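Local structure of possible prolidase (Bifidobacterium longum NCC2705, 2P9B) at residues I36-V47 against S394-L403; V69-H77 against L375-L386. The protein is probably a metal-dependent hydrolase of the amidohydrolase family that cleaves carbon-nitrogen bonds, possibly a prolidase. All coordinates share one frame; numbering follows the deposited sequence.

Contact 1. Residues I36-V47 against S394-L403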
ATOM      1  N   ILE A  36      24.797  -0.370   7.545  1.00 15.27           N
ATOM      2  CA  ILE A  36      24.006   0.730   7.026  1.00 14.50           C
ATOM      3  C   ILE A  36      24.181   1.855   8.030  1.00 14.49           C
ATOM      4  O   ILE A  36      23.859   1.700   9.209  1.00 15.59           O
ATOM      5  CB  ILE A  36      22.509   0.372   6.920  1.00 13.49           C
ATOM      6  CG1 ILE A  36      22.312  -0.786   5.936  1.00 15.52           C
ATOM      7  CG2 ILE A  36      21.723   1.592   6.452  1.00 13.14           C
ATOM      8  CD1 ILE A  36      20.862  -1.219   5.774  1.00 17.92           C
ATOM      9  N   VAL A  37      24.709   2.979   7.564  1.00 13.42           N
ATOM     10  CA  VAL A  37      24.939   4.121   8.430  1.00 14.19           C
ATOM     11  C   VAL A  37      23.872   5.182   8.199  1.00 14.47           C
ATOM     12  O   VAL A  37      23.648   5.612   7.069  1.00 15.42           O
ATOM     13  CB  VAL A  37      26.329   4.733   8.170  1.00 14.67           C
ATOM     14  CG1 VAL A  37      26.570   5.893   9.125  1.00 15.42           C
ATOM     15  CG2 VAL A  37      27.402   3.657   8.333  1.00 14.95           C
ATOM     16  N   VAL A  38      23.222   5.599   9.278  1.00 15.50           N
ATOM     17  CA  VAL A  38      22.165   6.601   9.196  1.00 16.50           C
ATOM     18  C   VAL A  38      22.573   7.907   9.875  1.00 16.23           C
ATOM     19  O   VAL A  38      23.020   7.908  11.023  1.00 17.14           O
ATOM     20  CB  VAL A  38      20.863   6.072   9.842  1.00 15.16           C
ATOM     21  CG1 VAL A  38      19.770   7.125   9.760  1.00 15.83           C
ATOM     22  CG2 VAL A  38      20.421   4.787   9.139  1.00 17.82           C
ATOM     23  N   GLY A  39      22.410   9.015   9.156  1.00 17.71           N
ATOM     24  CA  GLY A  39      22.774  10.318   9.690  1.00 18.08           C
ATOM     25  C   GLY A  39      21.737  10.946  10.602  1.00 19.35           C
ATOM     26  O   GLY A  39      20.645  10.408  10.783  1.00 18.63           O
ATOM     27  N   ALA A  40      22.080  12.097  11.175  1.00 19.62           N
ATOM     28  CA  ALA A  40      21.185  12.805  12.083  1.00 20.78           C
ATOM     29  C   ALA A  40      19.960  13.342  11.357  1.00 19.90           C
ATOM     30  O   ALA A  40      18.957  13.679  11.988  1.00 22.58           O
ATOM     31  CB  ALA A  40      21.931  13.951  12.773  1.00 21.28           C
ATOM     32  N   ASP A  41      20.042  13.424  10.033  1.00 20.18           N
ATOM     33  CA  ASP A  41      18.920  13.908   9.238  1.00 20.51           C
ATOM     34  C   ASP A  41      17.947  12.779   8.894  1.00 19.39           C
ATOM     35  O   ASP A  41      16.984  12.987   8.157  1.00 18.06           O
ATOM     36  CB  ASP A  41      19.416  14.580   7.954  1.00 22.55           C
ATOM     37  CG  ASP A  41      20.221  13.648   7.071  1.00 24.68           C
ATOM     38  OD1 ASP A  41      20.468  12.491   7.471  1.00 24.29           O
ATOM     39  OD2 ASP A  41      20.618  14.087   5.967  1.00 27.22           O
ATOM     40  N   GLY A  42      18.205  11.590   9.429  1.00 17.63           N
ATOM     41  CA  GLY A  42      17.324  10.457   9.180  1.00 16.60           C
ATOM     42  C   GLY A  42      17.487   9.798   7.821  1.00 15.91           C
ATOM     43  O   GLY A  42      16.661   8.976   7.415  1.00 16.49           O
ATOM     44  N   ARG A  43      18.554  10.158   7.118  1.00 14.79           N
ATOM     45  CA  ARG A  43      18.838   9.602   5.804  1.00 15.90           C
ATOM     46  C   ARG A  43      20.031   8.659   5.836  1.00 15.27           C
ATOM     47  O   ARG A  43      20.919   8.777   6.683  1.00 16.50           O
ATOM     48  CB  ARG A  43      19.106  10.724   4.801  1.00 18.64           C
ATOM     49  CG  ARG A  43      17.894  11.597   4.543  1.00 23.79           C
ATOM     50  CD  ARG A  43      18.206  12.710   3.563  1.00 29.60           C
ATOM     51  NE  ARG A  43      17.039  13.557   3.320  1.00 35.13           N
ATOM     52  CZ  ARG A  43      15.911  13.135   2.754  1.00 39.05           C
ATOM     53  NH1 ARG A  43      15.785  11.871   2.363  1.00 39.67           N
ATOM     54  NH2 ARG A  43      14.906  13.980   2.574  1.00 40.93           N
ATOM     55  N   ILE A  44      20.041   7.719   4.899  1.00 15.55           N
ATOM     56  CA  ILE A  44      21.116   6.746   4.792  1.00 14.77           C
ATOM     57  C   ILE A  44      22.368   7.444   4.268  1.00 16.00           C
ATOM     58  O   ILE A  44      22.329   8.082   3.219  1.00 15.98           O
ATOM     59  CB  ILE A  44      20.718   5.619   3.828  1.00 14.73           C
ATOM     60  CG1 ILE A  44      19.489   4.890   4.382  1.00 14.13           C
ATOM     61  CG2 ILE A  44      21.882   4.659   3.634  1.00 14.13           C
ATOM     62  CD1 ILE A  44      18.914   3.858   3.441  1.00 14.92           C
ATOM     63  N   GLU A  45      23.471   7.323   5.003  1.00 17.19           N
ATOM     64  CA  GLU A  45      24.729   7.952   4.602  1.00 20.17           C
ATOM     65  C   GLU A  45      25.697   6.959   3.973  1.00 20.63           C
ATOM     66  O   GLU A  45      26.504   7.326   3.124  1.00 20.68           O
ATOM     67  CB  GLU A  45      25.419   8.607   5.800  1.00 22.34           C
ATOM     68  CG  GLU A  45      24.568   9.602   6.555  1.00 26.38           C
ATOM     69  CD  GLU A  45      25.357  10.355   7.608  1.00 27.90           C
ATOM     70  OE1 GLU A  45      26.099   9.708   8.380  1.00 25.88           O
ATOM     71  OE2 GLU A  45      25.226  11.595   7.669  1.00 29.79           O
ATOM     72  N   GLN A  46      25.631   5.705   4.405  1.00 20.65           N
ATOM     73  CA  GLN A  46      26.514   4.678   3.865  1.00 21.08           C
ATOM     74  C   GLN A  46      25.852   3.313   3.852  1.00 19.70           C
ATOM     75  O   GLN A  46      25.050   2.997   4.727  1.00 19.21           O
ATOM     76  CB  GLN A  46      27.788   4.547   4.705  1.00 22.85           C
ATOM     77  CG  GLN A  46      28.625   5.796   4.878  1.00 27.64           C
ATOM     78  CD  GLN A  46      29.871   5.519   5.705  1.00 29.76           C
ATOM     79  OE1 GLN A  46      30.697   4.681   5.339  1.00 30.21           O
ATOM     80  NE2 GLN A  46      30.006   6.213   6.828  1.00 29.09           N
ATOM     81  N   VAL A  47      26.208   2.514   2.852  1.00 19.07           N
ATOM     82  CA  VAL A  47      25.736   1.139   2.718  1.00 17.98           C
ATOM     83  C   VAL A  47      26.948   0.405   2.159  1.00 18.62           C
ATOM     84  O   VAL A  47      27.221   0.474   0.964  1.00 21.18           O
ATOM     85  CB  VAL A  47      24.569   0.998   1.723  1.00 17.38           C
ATOM     86  CG1 VAL A  47      24.173  -0.466   1.609  1.00 18.43           C
ATOM     87  CG2 VAL A  47      23.383   1.828   2.180  1.00 16.15           C
ATOM     88  N   SER A 394      14.111   1.863  -1.107  1.00 13.06           N
ATOM     89  CA  SER A 394      15.339   1.109  -1.317  1.00 13.01           C
ATOM     90  C   SER A 394      16.395   1.605  -0.344  1.00 13.16           C
ATOM     91  O   SER A 394      16.358   2.754   0.100  1.00 14.36           O
ATOM     92  CB  SER A 394      15.836   1.265  -2.759  1.00 13.84           C
ATOM     93  OG  SER A 394      16.189   2.605  -3.045  1.00 17.34           O
ATOM     94  N   LEU A 395      17.334   0.731  -0.007  1.00 14.03           N
ATOM     95  CA  LEU A 395      18.388   1.087   0.920  1.00 16.19           C
ATOM     96  C   LEU A 395      19.572   1.652   0.163  1.00 17.52           C
ATOM     97  O   LEU A 395      20.573   0.973  -0.052  1.00 19.37           O
ATOM     98  CB  LEU A 395      18.810  -0.141   1.719  1.00 16.00           C
ATOM     99  CG  LEU A 395      17.659  -0.807   2.471  1.00 16.87           C
ATOM    100  CD1 LEU A 395      18.183  -2.013   3.235  1.00 16.44           C
ATOM    101  CD2 LEU A 395      17.020   0.191   3.415  1.00 17.70           C
ATOM    102  N   GLU A 396      19.436   2.908  -0.243  1.00 18.60           N
ATOM    103  CA  GLU A 396      20.479   3.596  -0.983  1.00 20.32           C
ATOM    104  C   GLU A 396      20.813   4.925  -0.328  1.00 19.12           C
ATOM    105  O   GLU A 396      19.946   5.584   0.241  1.00 18.24           O
ATOM    106  CB  GLU A 396      20.023   3.830  -2.418  1.00 22.81           C
ATOM    107  CG  GLU A 396      19.877   2.554  -3.219  1.00 27.52           C
ATOM    108  CD  GLU A 396      19.389   2.811  -4.624  1.00 30.35           C
ATOM    109  OE1 GLU A 396      18.186   3.086  -4.797  1.00 30.67           O
ATOM    110  OE2 GLU A 396      20.217   2.749  -5.557  1.00 33.08           O
ATOM    111  N   VAL A 397      22.081   5.310  -0.425  1.00 18.46           N
ATOM    112  CA  VAL A 397      22.569   6.559   0.152  1.00 18.00           C
ATOM    113  C   VAL A 397      21.728   7.743  -0.307  1.00 16.79           C
ATOM    114  O   VAL A 397      21.434   7.881  -1.495  1.00 18.15           O
ATOM    115  CB  VAL A 397      24.047   6.801  -0.244  1.00 17.50           C
ATOM    116  CG1 VAL A 397      24.528   8.144   0.291  1.00 19.18           C
ATOM    117  CG2 VAL A 397      24.912   5.678   0.306  1.00 20.17           C
ATOM    118  N   GLY A 398      21.335   8.582   0.646  1.00 15.93           N
ATOM    119  CA  GLY A 398      20.540   9.753   0.324  1.00 16.00           C
ATOM    120  C   GLY A 398      19.060   9.582   0.606  1.00 15.31           C
ATOM    121  O   GLY A 398      18.341  10.560   0.825  1.00 16.77           O
ATOM    122  N   LYS A 399      18.598   8.336   0.601  1.00 14.22           N
ATOM    123  CA  LYS A 399      17.191   8.064   0.855  1.00 13.11           C
ATOM    124  C   LYS A 399      16.874   7.969   2.340  1.00 12.85           C
ATOM    125  O   LYS A 399      17.762   7.787   3.171  1.00 14.36           O
ATOM    126  CB  LYS A 399      16.759   6.775   0.157  1.00 13.83           C
ATOM    127  CG  LYS A 399      16.743   6.860  -1.359  1.00 17.03           C
ATOM    128  CD  LYS A 399      15.901   5.741  -1.949  1.00 20.64           C
ATOM    129  CE  LYS A 399      16.008   5.697  -3.466  1.00 24.58           C
ATOM    130  NZ  LYS A 399      15.714   7.011  -4.087  1.00 28.46           N
ATOM    131  N   SER A 400      15.590   8.106   2.656  1.00 11.74           N
ATOM    132  CA  SER A 400      15.110   8.043   4.036  1.00 11.67           C
ATOM    133  C   SER A 400      15.475   6.699   4.655  1.00 11.36           C
ATOM    134  O   SER A 400      15.370   5.660   4.009  1.00 12.75           O
ATOM    135  CB  SER A 400      13.588   8.227   4.052  1.00 11.70           C
ATOM    136  OG  SER A 400      13.103   8.445   5.366  1.00 14.00           O
ATOM    137  N   ALA A 401      15.897   6.717   5.910  1.00 10.62           N
ATOM    138  CA  ALA A 401      16.267   5.481   6.580  1.00 11.12           C
ATOM    139  C   ALA A 401      15.035   4.699   7.041  1.00 11.68           C
ATOM    140  O   ALA A 401      14.747   4.624   8.233  1.00 12.32           O
ATOM    141  CB  ALA A 401      17.186   5.778   7.767  1.00 11.75           C
ATOM    142  N   ASP A 402      14.310   4.126   6.082  1.00 11.69           N
ATOM    143  CA  ASP A 402      13.132   3.321   6.381  1.00 11.47           C
ATOM    144  C   ASP A 402      13.628   1.884   6.294  1.00 11.80           C
ATOM    145  O   ASP A 402      13.723   1.312   5.199  1.00 13.21           O
ATOM    146  CB  ASP A 402      12.029   3.571   5.342  1.00 10.87           C
ATOM    147  CG  ASP A 402      11.374   4.945   5.495  1.00 11.93           C
ATOM    148  OD1 ASP A 402      11.033   5.316   6.639  1.00 14.84           O
ATOM    149  OD2 ASP A 402      11.188   5.641   4.473  1.00 12.45           O
ATOM    150  N   LEU A 403      13.962   1.308   7.447  1.00 12.33           N
ATOM    151  CA  LEU A 403      14.510  -0.046   7.484  1.00 11.38           C
ATOM    152  C   LEU A 403      13.643  -1.049   8.211  1.00 12.10           C
ATOM    153  O   LEU A 403      13.035  -0.741   9.232  1.00 12.02           O
ATOM    154  CB  LEU A 403      15.882  -0.037   8.165  1.00 13.61           C
ATOM    155  CG  LEU A 403      16.827   1.142   7.919  1.00 17.93           C
ATOM    156  CD1 LEU A 403      18.169   0.865   8.604  1.00 17.70           C
ATOM    157  CD2 LEU A 403      17.030   1.360   6.442  1.00 19.30           C
TER

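Contact 2. Residues V69-H77 against L375-L386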
ATOM      1  N   VAL A  69      18.108  -7.209   6.808  1.00 13.29           N
ATOM      2  CA  VAL A  69      17.552  -5.862   6.776  1.00 12.74           C
ATOM      3  C   VAL A  69      17.133  -5.598   5.341  1.00 13.24           C
ATOM      4  O   VAL A  69      17.845  -5.950   4.403  1.00 12.81           O
ATOM      5  CB  VAL A  69      18.561  -4.784   7.223  1.00 13.94           C
ATOM      6  CG1 VAL A  69      19.763  -4.777   6.305  1.00 17.14           C
ATOM      7  CG2 VAL A  69      17.878  -3.413   7.226  1.00 15.21           C
HETATM    8  N   MSE A  70      15.963  -4.994   5.184  1.00 12.29           N
HETATM    9  CA  MSE A  70      15.421  -4.698   3.871  1.00 12.47           C
HETATM   10  C   MSE A  70      14.702  -3.361   3.942  1.00 12.61           C
HETATM   11  O   MSE A  70      14.565  -2.785   5.021  1.00 11.07           O
HETATM   12  CB  MSE A  70      14.443  -5.812   3.434  1.00 13.34           C
HETATM   13  CG  MSE A  70      13.155  -5.950   4.282  1.00 15.40           C
HETATM   14 SE   MSE A  70      11.834  -7.182   3.630  1.00 20.97          SE
HETATM   15  CE  MSE A  70      11.158  -6.115   2.205  1.00 18.80           C
ATOM     16  N   PRO A  71      14.263  -2.833   2.786  1.00 11.28           N
ATOM     17  CA  PRO A  71      13.556  -1.552   2.829  1.00 10.58           C
ATOM     18  C   PRO A  71      12.247  -1.773   3.581  1.00  9.58           C
ATOM     19  O   PRO A  71      11.719  -2.887   3.589  1.00 11.19           O
ATOM     20  CB  PRO A  71      13.294  -1.241   1.356  1.00  9.42           C
ATOM     21  CG  PRO A  71      14.427  -1.950   0.636  1.00 10.89           C
ATOM     22  CD  PRO A  71      14.501  -3.259   1.394  1.00 12.16           C
ATOM     23  N   GLY A  72      11.719  -0.728   4.201  1.00  9.49           N
ATOM     24  CA  GLY A  72      10.461  -0.892   4.910  1.00 10.01           C
ATOM     25  C   GLY A  72       9.364  -1.272   3.933  1.00 10.08           C
ATOM     26  O   GLY A  72       9.412  -0.890   2.758  1.00 11.17           O
ATOM     27  N   LEU A  73       8.378  -2.039   4.393  1.00  9.42           N
ATOM     28  CA  LEU A  73       7.278  -2.409   3.504  1.00  9.82           C
ATOM     29  C   LEU A  73       6.419  -1.178   3.256  1.00 10.93           C
ATOM     30  O   LEU A  73       6.428  -0.238   4.038  1.00 11.79           O
ATOM     31  CB  LEU A  73       6.413  -3.514   4.127  1.00 10.44           C
ATOM     32  CG  LEU A  73       7.053  -4.900   4.280  1.00 10.50           C
ATOM     33  CD1 LEU A  73       6.090  -5.841   4.992  1.00 11.47           C
ATOM     34  CD2 LEU A  73       7.408  -5.448   2.893  1.00 12.17           C
ATOM     35  N   ILE A  74       5.695  -1.186   2.143  1.00  9.48           N
ATOM     36  CA  ILE A  74       4.804  -0.085   1.795  1.00  9.25           C
ATOM     37  C   ILE A  74       3.452  -0.698   1.477  1.00 10.18           C
ATOM     38  O   ILE A  74       3.382  -1.718   0.793  1.00 10.47           O
ATOM     39  CB  ILE A  74       5.332   0.683   0.549  1.00  8.36           C
ATOM     40  CG1 ILE A  74       6.698   1.296   0.876  1.00  9.17           C
ATOM     41  CG2 ILE A  74       4.334   1.765   0.130  1.00  9.50           C
ATOM     42  CD1 ILE A  74       7.335   2.070  -0.269  1.00 10.28           C
ATOM     43  N   ASN A  75       2.379  -0.098   1.992  1.00 10.31           N
ATOM     44  CA  ASN A  75       1.034  -0.599   1.716  1.00  9.03           C
ATOM     45  C   ASN A  75       0.299   0.510   0.973  1.00  9.60           C
ATOM     46  O   ASN A  75       0.018   1.562   1.537  1.00 10.55           O
ATOM     47  CB  ASN A  75       0.293  -0.946   3.010  1.00  8.39           C
ATOM     48  CG  ASN A  75      -0.994  -1.712   2.747  1.00  8.24           C
ATOM     49  OD1 ASN A  75      -1.706  -1.426   1.787  1.00 10.73           O
ATOM     50  ND2 ASN A  75      -1.293  -2.689   3.598  1.00  9.59           N
ATOM     51  N   ALA A  76      -0.004   0.279  -0.301  1.00  9.81           N
ATOM     52  CA  ALA A  76      -0.658   1.301  -1.119  1.00  9.82           C
ATOM     53  C   ALA A  76      -2.166   1.424  -0.982  1.00 10.25           C
ATOM     54  O   ALA A  76      -2.788   2.229  -1.677  1.00 11.20           O
ATOM     55  CB  ALA A  76      -0.298   1.084  -2.589  1.00 10.76           C
ATOM     56  N   HIS A  77      -2.767   0.644  -0.093  1.00 10.53           N
ATOM     57  CA  HIS A  77      -4.213   0.722   0.063  1.00 12.18           C
ATOM     58  C   HIS A  77      -4.624   0.402   1.496  1.00 10.71           C
ATOM     59  O   HIS A  77      -4.766  -0.759   1.865  1.00 12.99           O
ATOM     60  CB  HIS A  77      -4.887  -0.240  -0.922  1.00 12.59           C
ATOM     61  CG  HIS A  77      -6.367  -0.057  -1.028  1.00 15.94           C
ATOM     62  ND1 HIS A  77      -7.089  -0.454  -2.133  1.00 20.01           N
ATOM     63  CD2 HIS A  77      -7.263   0.481  -0.167  1.00 14.52           C
ATOM     64  CE1 HIS A  77      -8.364  -0.167  -1.949  1.00 18.04           C
ATOM     65  NE2 HIS A  77      -8.498   0.401  -0.765  1.00 18.15           N
ATOM     66  N   LEU A 375       8.648  -9.043  -3.063  1.00 12.08           N
ATOM     67  CA  LEU A 375       9.363  -8.125  -2.180  1.00 11.53           C
ATOM     68  C   LEU A 375       9.670  -6.825  -2.928  1.00 11.80           C
ATOM     69  O   LEU A 375       9.656  -5.733  -2.354  1.00 11.60           O
ATOM     70  CB  LEU A 375      10.659  -8.775  -1.684  1.00 10.07           C
ATOM     71  CG  LEU A 375      10.446  -9.889  -0.662  1.00 11.78           C
ATOM     72  CD1 LEU A 375      11.712 -10.712  -0.519  1.00 12.26           C
ATOM     73  CD2 LEU A 375      10.034  -9.269   0.682  1.00 12.41           C
ATOM     74  N   HIS A 376       9.935  -6.956  -4.225  1.00 11.91           N
ATOM     75  CA  HIS A 376      10.234  -5.809  -5.074  1.00 11.84           C
ATOM     76  C   HIS A 376       8.983  -4.943  -5.261  1.00 11.45           C
ATOM     77  O   HIS A 376       9.062  -3.710  -5.289  1.00 12.07           O
ATOM     78  CB  HIS A 376      10.749  -6.315  -6.429  1.00 13.30           C
ATOM     79  CG  HIS A 376      11.096  -5.230  -7.398  1.00 14.43           C
ATOM     80  ND1 HIS A 376      12.069  -4.286  -7.144  1.00 15.19           N
ATOM     81  CD2 HIS A 376      10.634  -4.967  -8.643  1.00 14.28           C
ATOM     82  CE1 HIS A 376      12.193  -3.492  -8.191  1.00 16.53           C
ATOM     83  NE2 HIS A 376      11.332  -3.883  -9.117  1.00 16.40           N
ATOM     84  N   ALA A 377       7.831  -5.597  -5.366  1.00 10.34           N
ATOM     85  CA  ALA A 377       6.556  -4.910  -5.549  1.00 10.48           C
ATOM     86  C   ALA A 377       6.170  -4.142  -4.287  1.00 10.72           C
ATOM     87  O   ALA A 377       5.653  -3.034  -4.361  1.00 11.57           O
ATOM     88  CB  ALA A 377       5.466  -5.925  -5.895  1.00 11.54           C
ATOM     89  N   ALA A 378       6.452  -4.734  -3.132  1.00 10.68           N
ATOM     90  CA  ALA A 378       6.107  -4.119  -1.855  1.00 10.51           C
ATOM     91  C   ALA A 378       7.008  -2.954  -1.474  1.00 11.49           C
ATOM     92  O   ALA A 378       6.665  -2.171  -0.586  1.00 11.88           O
ATOM     93  CB  ALA A 378       6.142  -5.166  -0.746  1.00 10.52           C
ATOM     94  N   THR A 379       8.158  -2.837  -2.131  1.00 10.36           N
ATOM     95  CA  THR A 379       9.097  -1.773  -1.793  1.00 10.35           C
ATOM     96  C   THR A 379       9.368  -0.788  -2.925  1.00 10.66           C
ATOM     97  O   THR A 379       8.756   0.274  -2.995  1.00 11.26           O
ATOM     98  CB  THR A 379      10.443  -2.381  -1.299  1.00 11.61           C
ATOM     99  OG1 THR A 379      10.964  -3.273  -2.293  1.00 12.84           O
ATOM    100  CG2 THR A 379      10.236  -3.160  -0.010  1.00 12.26           C
ATOM    101  N   ALA A 380      10.284  -1.151  -3.814  1.00 12.14           N
ATOM    102  CA  ALA A 380      10.649  -0.285  -4.926  1.00 12.50           C
ATOM    103  C   ALA A 380       9.481   0.085  -5.838  1.00 11.82           C
ATOM    104  O   ALA A 380       9.285   1.261  -6.141  1.00 12.88           O
ATOM    105  CB  ALA A 380      11.759  -0.940  -5.744  1.00 13.56           C
ATOM    106  N   VAL A 381       8.706  -0.907  -6.279  1.00 11.46           N
ATOM    107  CA  VAL A 381       7.589  -0.611  -7.170  1.00 10.62           C
ATOM    108  C   VAL A 381       6.532   0.245  -6.476  1.00 11.13           C
ATOM    109  O   VAL A 381       6.089   1.243  -7.039  1.00 10.68           O
ATOM    110  CB  VAL A 381       6.927  -1.898  -7.735  1.00  9.72           C
ATOM    111  CG1 VAL A 381       5.831  -1.516  -8.722  1.00 10.45           C
ATOM    112  CG2 VAL A 381       7.974  -2.776  -8.422  1.00 11.78           C
ATOM    113  N   ASN A 382       6.135  -0.134  -5.263  1.00 10.66           N
ATOM    114  CA  ASN A 382       5.150   0.643  -4.501  1.00 10.71           C
ATOM    115  C   ASN A 382       5.642   2.091  -4.351  1.00 11.14           C
ATOM    116  O   ASN A 382       4.862   3.033  -4.471  1.00 11.47           O
ATOM    117  CB  ASN A 382       4.941   0.038  -3.098  1.00 11.19           C
ATOM    118  CG  ASN A 382       3.651  -0.789  -2.974  1.00 10.58           C
ATOM    119  OD1 ASN A 382       3.373  -1.366  -1.909  1.00 13.42           O
ATOM    120  ND2 ASN A 382       2.865  -0.844  -4.038  1.00  9.54           N
ATOM    121  N   ALA A 383       6.937   2.262  -4.083  1.00 10.41           N
ATOM    122  CA  ALA A 383       7.504   3.598  -3.916  1.00  9.59           C
ATOM    123  C   ALA A 383       7.323   4.417  -5.189  1.00 10.38           C
ATOM    124  O   ALA A 383       6.919   5.577  -5.131  1.00 12.01           O
ATOM    125  CB  ALA A 383       8.988   3.506  -3.549  1.00 10.36           C
ATOM    126  N   SER A 384       7.615   3.813  -6.338  1.00 11.18           N
ATOM    127  CA  SER A 384       7.460   4.517  -7.608  1.00 11.51           C
ATOM    128  C   SER A 384       5.990   4.827  -7.854  1.00 11.55           C
ATOM    129  O   SER A 384       5.631   5.933  -8.252  1.00 12.96           O
ATOM    130  CB  SER A 384       8.002   3.674  -8.769  1.00 12.28           C
ATOM    131  OG  SER A 384       9.402   3.499  -8.663  1.00 15.75           O
ATOM    132  N   ILE A 385       5.134   3.846  -7.604  1.00 11.35           N
ATOM    133  CA  ILE A 385       3.709   4.031  -7.814  1.00 10.71           C
ATOM    134  C   ILE A 385       3.165   5.185  -6.978  1.00 11.73           C
ATOM    135  O   ILE A 385       2.389   5.997  -7.476  1.00 12.97           O
ATOM    136  CB  ILE A 385       2.931   2.739  -7.480  1.00 11.62           C
ATOM    137  CG1 ILE A 385       3.311   1.644  -8.483  1.00 11.41           C
ATOM    138  CG2 ILE A 385       1.433   3.003  -7.509  1.00 13.66           C
ATOM    139  CD1 ILE A 385       2.718   0.290  -8.168  1.00 11.74           C
ATOM    140  N   LEU A 386       3.593   5.274  -5.723  1.00 11.68           N
ATOM    141  CA  LEU A 386       3.122   6.336  -4.832  1.00 11.71           C
ATOM    142  C   LEU A 386       3.859   7.657  -5.015  1.00 12.20           C
ATOM    143  O   LEU A 386       3.554   8.647  -4.335  1.00 13.33           O
ATOM    144  CB  LEU A 386       3.228   5.891  -3.373  1.00 11.32           C
ATOM    145  CG  LEU A 386       2.400   4.662  -2.993  1.00 10.99           C
ATOM    146  CD1 LEU A 386       2.504   4.427  -1.495  1.00 10.25           C
ATOM    147  CD2 LEU A 386       0.950   4.872  -3.386  1.00 13.55           C
TER

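Contact 1. Residues I36-V47 against S394-L403
I44 pushes its side chain into the curl of 394-403, and its far methyl, CD1, comes to rest 3.8 Å from L395 CA. With CG1 anti to the carbonyl carbon (chi1 -62°) and the chain extended beyond it, CG1 passes A401 while CD1 reaches the methyls of L395 and L403; the second branch, CG2, turns toward V397. The N-H and C=O of I44 both bond to the type II turn E396-K399: I44 N to K399 O at 2.9 Å, and I44 O to G398 N at 2.8 Å. Replacing I44 with alanine would probably spare these two bonds but open a gap between L395, A401 and L403. Farther along, A401 N bonds to G42 O (2.8 Å), and the A401 methyl sits against both branches of V38, the nearer being CG1 at 3.5 Å from A401 CB. R43 lies more at the surface: NH1 gives only a weak bond to G398 O, whereas its backbone N closes an Asx turn on D41, meeting OD1 from above the carboxylate plane. At the other end, I36 and L395 cross at about a right angle, CD1 to CD1. Both methyls of V397 bear on E45 O, CG1 at 3.5 Å, beside the classic beta bulge where E45 and Q46 face V37. The chain leading into strand 403-406 thus meets the start of strand 44-49, an outermost strand of its four-stranded sheet, with a single backbone bridge, R43 to S400, just ahead of it. On the side of I36 and L403, I36 and L395 also touch I21 of strand 19-22, and I36 and L403 touch V69 of strand 68-78, so the contact fills the seam between the two sheets.

Contact 2. Residues V69-H77 against L375-L386
I74 N makes a weak hydrogen bond to A378 O (3.1 Å, 131° at the hydrogen), a strand N-H meeting a helix carbonyl at a wide pi-type turn. There V381 N bonds five residues back to H376 O, and N382 N, weakly, to A377 O, while A378 O faces the strand. I74 carries most of the packing: CG2 lies 3.6 Å from L386 CD1 as the two side chains slide past each other in opposite directions, and CD1 meets A383 CB at 3.9 Å. Beyond it, the methyl of A76 touches L386 CD2. T379 turns two ways. Its OG1 bonds back to L375 O at 2.8 Å within the helix, and this points CG2 at P71 CB, G72 O and the end of M70. The latter is a selenomethionine whose chain bends at chi3 (-75°), bringing CE to 3.7 Å from L375 CD2, with the two side chains crossing at about a right angle. H77 may, with H79 and D345, belong to an empty metal site, consistent with the first barrel strand of an amidohydrolase. Strand 68-78 has strands 19-22 (parallel) and 403-406 (antiparallel) beside its first part and 129-134 (parallel) beside its second; helix 371-385 crosses strand 73-75 at 65°, and I74 and L386 also touch T131 and R133 of strand 129-134.

Contact 2 is buried near the middle of the chain and contact 1 lies toward the edge, only partly buried, their centres about 16 Å apart. Strand 68-78 ties them together: D402 O lies 3.0 Å from G72 N, a probable hydrogen bond, and L395 and S394 of contact 1 pack on M70 and P71 of contact 2. The chemistry differs with place. In contact 1 a loop is joined to a strand edge by strong backbone bonds, with apolar side chains packed inside and R43 and E396 exposed. In contact 2 strand and helix meet mainly through apolar side chains, with one weak backbone bond, near a possible metal site.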